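Local coordinates for protein Pcdhgc3 (PDB 4ZI8) that probably mediates calcium-dependent cell adhesion as a clustered protocadherin and may help set up specific neuronal connections in the brain, at residues S199-T205 with A216-I222. Sequence-based numbering, arbitrary orientation.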
ATOM      1  N   SER B 199       1.435   6.009  15.257  1.00 30.72           N
ATOM      2  CA  SER B 199       0.006   5.887  15.054  1.00 31.39           C
ATOM      3  C   SER B 199      -0.587   7.267  15.029  1.00 30.79           C
ATOM      4  O   SER B 199      -0.070   8.166  15.619  1.00 32.73           O
ATOM      5  CB  SER B 199      -0.638   5.014  16.112  1.00 34.24           C
ATOM      6  OG  SER B 199      -0.656   5.681  17.313  1.00 41.28           O
ATOM      7  N   VAL B 200      -1.677   7.395  14.319  1.00 23.43           N
ATOM      8  CA  VAL B 200      -2.344   8.643  14.209  1.00 22.50           C
ATOM      9  C   VAL B 200      -3.833   8.427  14.372  1.00 28.02           C
ATOM     10  O   VAL B 200      -4.376   7.519  13.844  1.00 28.27           O
ATOM     11  CB  VAL B 200      -2.112   9.264  12.845  1.00 23.78           C
ATOM     12  CG1 VAL B 200      -2.749  10.607  12.770  1.00 27.27           C
ATOM     13  CG2 VAL B 200      -0.649   9.370  12.569  1.00 27.62           C
ATOM     14  N   GLN B 201      -4.463   9.297  15.117  1.00 23.49           N
ATOM     15  CA  GLN B 201      -5.882   9.192  15.344  1.00 27.68           C
ATOM     16  C   GLN B 201      -6.608  10.362  14.709  1.00 27.95           C
ATOM     17  O   GLN B 201      -6.253  11.467  14.924  1.00 30.93           O
ATOM     18  CB  GLN B 201      -6.140   9.107  16.843  1.00 39.08           C
ATOM     19  CG  GLN B 201      -5.541   7.854  17.486  1.00 49.88           C
ATOM     20  CD  GLN B 201      -4.020   7.915  17.768  1.00 65.84           C
ATOM     21  OE1 GLN B 201      -3.482   8.927  18.169  1.00 76.68           O
ATOM     22  NE2 GLN B 201      -3.351   6.805  17.583  1.00 76.03           N
ATOM     23  N   LEU B 202      -7.612  10.082  13.913  1.00 22.67           N
ATOM     24  CA  LEU B 202      -8.381  11.118  13.267  1.00 20.15           C
ATOM     25  C   LEU B 202      -9.872  10.929  13.484  1.00 22.65           C
ATOM     26  O   LEU B 202     -10.293   9.892  13.854  1.00 21.83           O
ATOM     27  CB  LEU B 202      -8.153  11.098  11.772  1.00 23.19           C
ATOM     28  CG  LEU B 202      -6.763  11.062  11.213  1.00 26.09           C
ATOM     29  CD1 LEU B 202      -6.754  10.693   9.765  1.00 25.55           C
ATOM     30  CD2 LEU B 202      -6.130  12.404  11.403  1.00 28.81           C
ATOM     31  N   VAL B 203     -10.636  11.971  13.217  1.00 21.47           N
ATOM     32  CA  VAL B 203     -12.071  11.893  13.270  1.00 23.53           C
ATOM     33  C   VAL B 203     -12.650  12.478  11.983  1.00 24.18           C
ATOM     34  O   VAL B 203     -12.377  13.587  11.652  1.00 24.51           O
ATOM     35  CB  VAL B 203     -12.718  12.613  14.465  1.00 24.52           C
ATOM     36  CG1 VAL B 203     -14.214  12.439  14.439  1.00 21.64           C
ATOM     37  CG2 VAL B 203     -12.187  12.078  15.766  1.00 29.20           C
ATOM     38  N   LEU B 204     -13.420  11.675  11.275  1.00 22.23           N
ATOM     39  CA  LEU B 204     -14.177  12.100  10.110  1.00 20.51           C
ATOM     40  C   LEU B 204     -15.602  12.443  10.552  1.00 22.36           C
ATOM     41  O   LEU B 204     -16.281  11.622  11.185  1.00 24.45           O
ATOM     42  CB  LEU B 204     -14.226  11.003   9.045  1.00 22.02           C
ATOM     43  CG  LEU B 204     -15.017  11.251   7.754  1.00 19.69           C
ATOM     44  CD1 LEU B 204     -14.336  12.290   6.930  1.00 20.13           C
ATOM     45  CD2 LEU B 204     -15.238   9.950   6.955  1.00 19.82           C
ATOM     46  N   THR B 205     -16.030  13.650  10.223  1.00 20.82           N
ATOM     47  CA  THR B 205     -17.384  14.115  10.534  1.00 24.38           C
ATOM     48  C   THR B 205     -18.219  14.213   9.262  1.00 24.02           C
ATOM     49  O   THR B 205     -17.805  14.854   8.307  1.00 22.59           O
ATOM     50  CB  THR B 205     -17.344  15.458  11.226  1.00 23.29           C
ATOM     51  OG1 THR B 205     -16.691  15.300  12.482  1.00 25.07           O
ATOM     52  CG2 THR B 205     -18.757  15.993  11.462  1.00 26.27           C
ATOM     53  N   ALA B 216     -22.529  13.038  12.056  1.00 22.19           N
ATOM     54  CA  ALA B 216     -22.081  11.782  12.627  1.00 22.76           C
ATOM     55  C   ALA B 216     -20.551  11.819  12.589  1.00 22.24           C
ATOM     56  O   ALA B 216     -19.972  12.529  11.767  1.00 20.09           O
ATOM     57  CB  ALA B 216     -22.614  10.585  11.834  1.00 20.70           C
ATOM     58  N   THR B 217     -19.921  11.029  13.449  1.00 23.03           N
ATOM     59  CA  THR B 217     -18.469  10.923  13.460  1.00 24.75           C
ATOM     60  C   THR B 217     -17.991   9.500  13.250  1.00 25.57           C
ATOM     61  O   THR B 217     -18.655   8.517  13.641  1.00 25.66           O
ATOM     62  CB  THR B 217     -17.891  11.438  14.768  1.00 25.70           C
ATOM     63  OG1 THR B 217     -18.586  10.824  15.855  1.00 28.47           O
ATOM     64  CG2 THR B 217     -18.067  12.933  14.859  1.00 26.84           C
ATOM     65  N   LEU B 218     -16.795   9.386  12.676  1.00 23.00           N
ATOM     66  CA  LEU B 218     -16.179   8.103  12.497  1.00 22.36           C
ATOM     67  C   LEU B 218     -14.719   8.188  12.978  1.00 21.13           C
ATOM     68  O   LEU B 218     -13.924   8.878  12.368  1.00 21.13           O
ATOM     69  CB  LEU B 218     -16.258   7.681  11.036  1.00 21.40           C
ATOM     70  CG  LEU B 218     -15.660   6.326  10.666  1.00 25.78           C
ATOM     71  CD1 LEU B 218     -16.426   5.179  11.257  1.00 33.25           C
ATOM     72  CD2 LEU B 218     -15.578   6.182   9.171  1.00 30.70           C
ATOM     73  N   PRO B 219     -14.391   7.529  14.094  1.00 23.85           N
ATOM     74  CA  PRO B 219     -12.974   7.420  14.491  1.00 27.05           C
ATOM     75  C   PRO B 219     -12.167   6.695  13.440  1.00 23.12           C
ATOM     76  O   PRO B 219     -12.549   5.590  13.031  1.00 25.14           O
ATOM     77  CB  PRO B 219     -13.001   6.580  15.776  1.00 29.27           C
ATOM     78  CG  PRO B 219     -14.422   6.541  16.186  1.00 30.81           C
ATOM     79  CD  PRO B 219     -15.278   6.758  14.967  1.00 25.17           C
ATOM     80  N   ILE B 220     -11.062   7.295  13.032  1.00 21.69           N
ATOM     81  CA  ILE B 220     -10.127   6.656  12.124  1.00 22.85           C
ATOM     82  C   ILE B 220      -8.817   6.423  12.843  1.00 26.04           C
ATOM     83  O   ILE B 220      -8.133   7.373  13.240  1.00 29.66           O
ATOM     84  CB  ILE B 220      -9.898   7.523  10.886  1.00 25.18           C
ATOM     85  CG1 ILE B 220     -11.244   7.772  10.183  1.00 24.74           C
ATOM     86  CG2 ILE B 220      -8.891   6.880   9.951  1.00 26.33           C
ATOM     87  CD1 ILE B 220     -11.151   8.895   9.211  1.00 24.73           C
ATOM     88  N   ARG B 221      -8.463   5.168  13.041  1.00 27.06           N
ATOM     89  CA  ARG B 221      -7.196   4.910  13.673  1.00 32.30           C
ATOM     90  C   ARG B 221      -6.185   4.406  12.635  1.00 32.56           C
ATOM     91  O   ARG B 221      -6.349   3.354  12.021  1.00 35.97           O
ATOM     92  CB  ARG B 221      -7.371   3.954  14.860  1.00 42.86           C
ATOM     93  CG  ARG B 221      -7.649   2.515  14.573  1.00 51.94           C
ATOM     94  CD  ARG B 221      -7.651   1.709  15.872  1.00 56.49           C
ATOM     95  NE  ARG B 221      -7.567   0.279  15.601  1.00 64.15           N
ATOM     96  CZ  ARG B 221      -8.608  -0.485  15.282  1.00 74.45           C
ATOM     97  NH1 ARG B 221      -8.437  -1.782  15.041  1.00 78.45           N
ATOM     98  NH2 ARG B 221      -9.823   0.047  15.201  1.00 78.96           N
ATOM     99  N   ILE B 222      -5.147   5.196  12.421  1.00 27.20           N
ATOM    100  CA  ILE B 222      -4.105   4.804  11.478  1.00 26.35           C
ATOM    101  C   ILE B 222      -2.876   4.213  12.188  1.00 27.63           C
ATOM    102  O   ILE B 222      -2.290   4.851  13.057  1.00 32.09           O
ATOM    103  CB  ILE B 222      -3.709   5.991  10.630  1.00 23.23           C
ATOM    104  CG1 ILE B 222      -4.947   6.491   9.879  1.00 29.36           C
ATOM    105  CG2 ILE B 222      -2.569   5.610   9.663  1.00 25.93           C
ATOM    106  CD1 ILE B 222      -4.854   7.910   9.497  1.00 27.55           C
TER
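V200, L202 and L204 pair with I222, I220 and L218 as the hydrogen-bonded positions of an antiparallel hairpin, each joined by two N-H...O=C bonds, the strand segments running at 154° to one another. The bonds of the central pair are the straightest at the hydrogen, L202 N to I220 O and I220 N to L202 O both measuring 2.8 Å, although I220 N sits above the carbonyl plane of L202. At the T217 end, the bond from L218 N to L204 O (2.7 Å) is more bent, 147° at the hydrogen, and T217 CA also reaches L204 O in a CA-H...O contact of 3.2 Å.

The six residues of the hydrogen-bonded pairs all turn to the buried face, where contacts also run diagonally. CG1 of I222 lies anti to its carbonyl carbon (chi1 -59°), and the extended chain beyond carries CD1 across to the leucine one pair along, meeting L202 CD1 at 3.4 Å, a tight methyl contact. I220 repeats this reach, laying CD1 against L204 CB at 3.7 Å. F170 and L186, from strands 170-176 and 182-188, cover L202 and I222.

The other face is more open and more polar. V203 CG1 crosses the side chain of T217, 3.8 Å from its CB, while T205 and T217 stand side by side, with T205 OG1 against the methyl CG2 of T217. Within 199-205, Q201 NE2 donates to S199 OG at 2.9 Å, the hydroxyl lying close to the amide plane. R221 leads away from the hairpin to a salt bridge with E129.

These are the central strands of a sheet in the middle of the three cadherin domains in this fragment, between its two calcium-bearing ends. The six cross-strand bonds satisfy the inward-facing N-H and C=O groups of the hydrogen-bonded pairs, while the backbones of V203, T205 and of P219 and R221 bond outward to S165, E163 and M130. Branched aliphatic groups bind the hairpin to the opposing strands of the sandwich, leaving polar groups chiefly on the outer face.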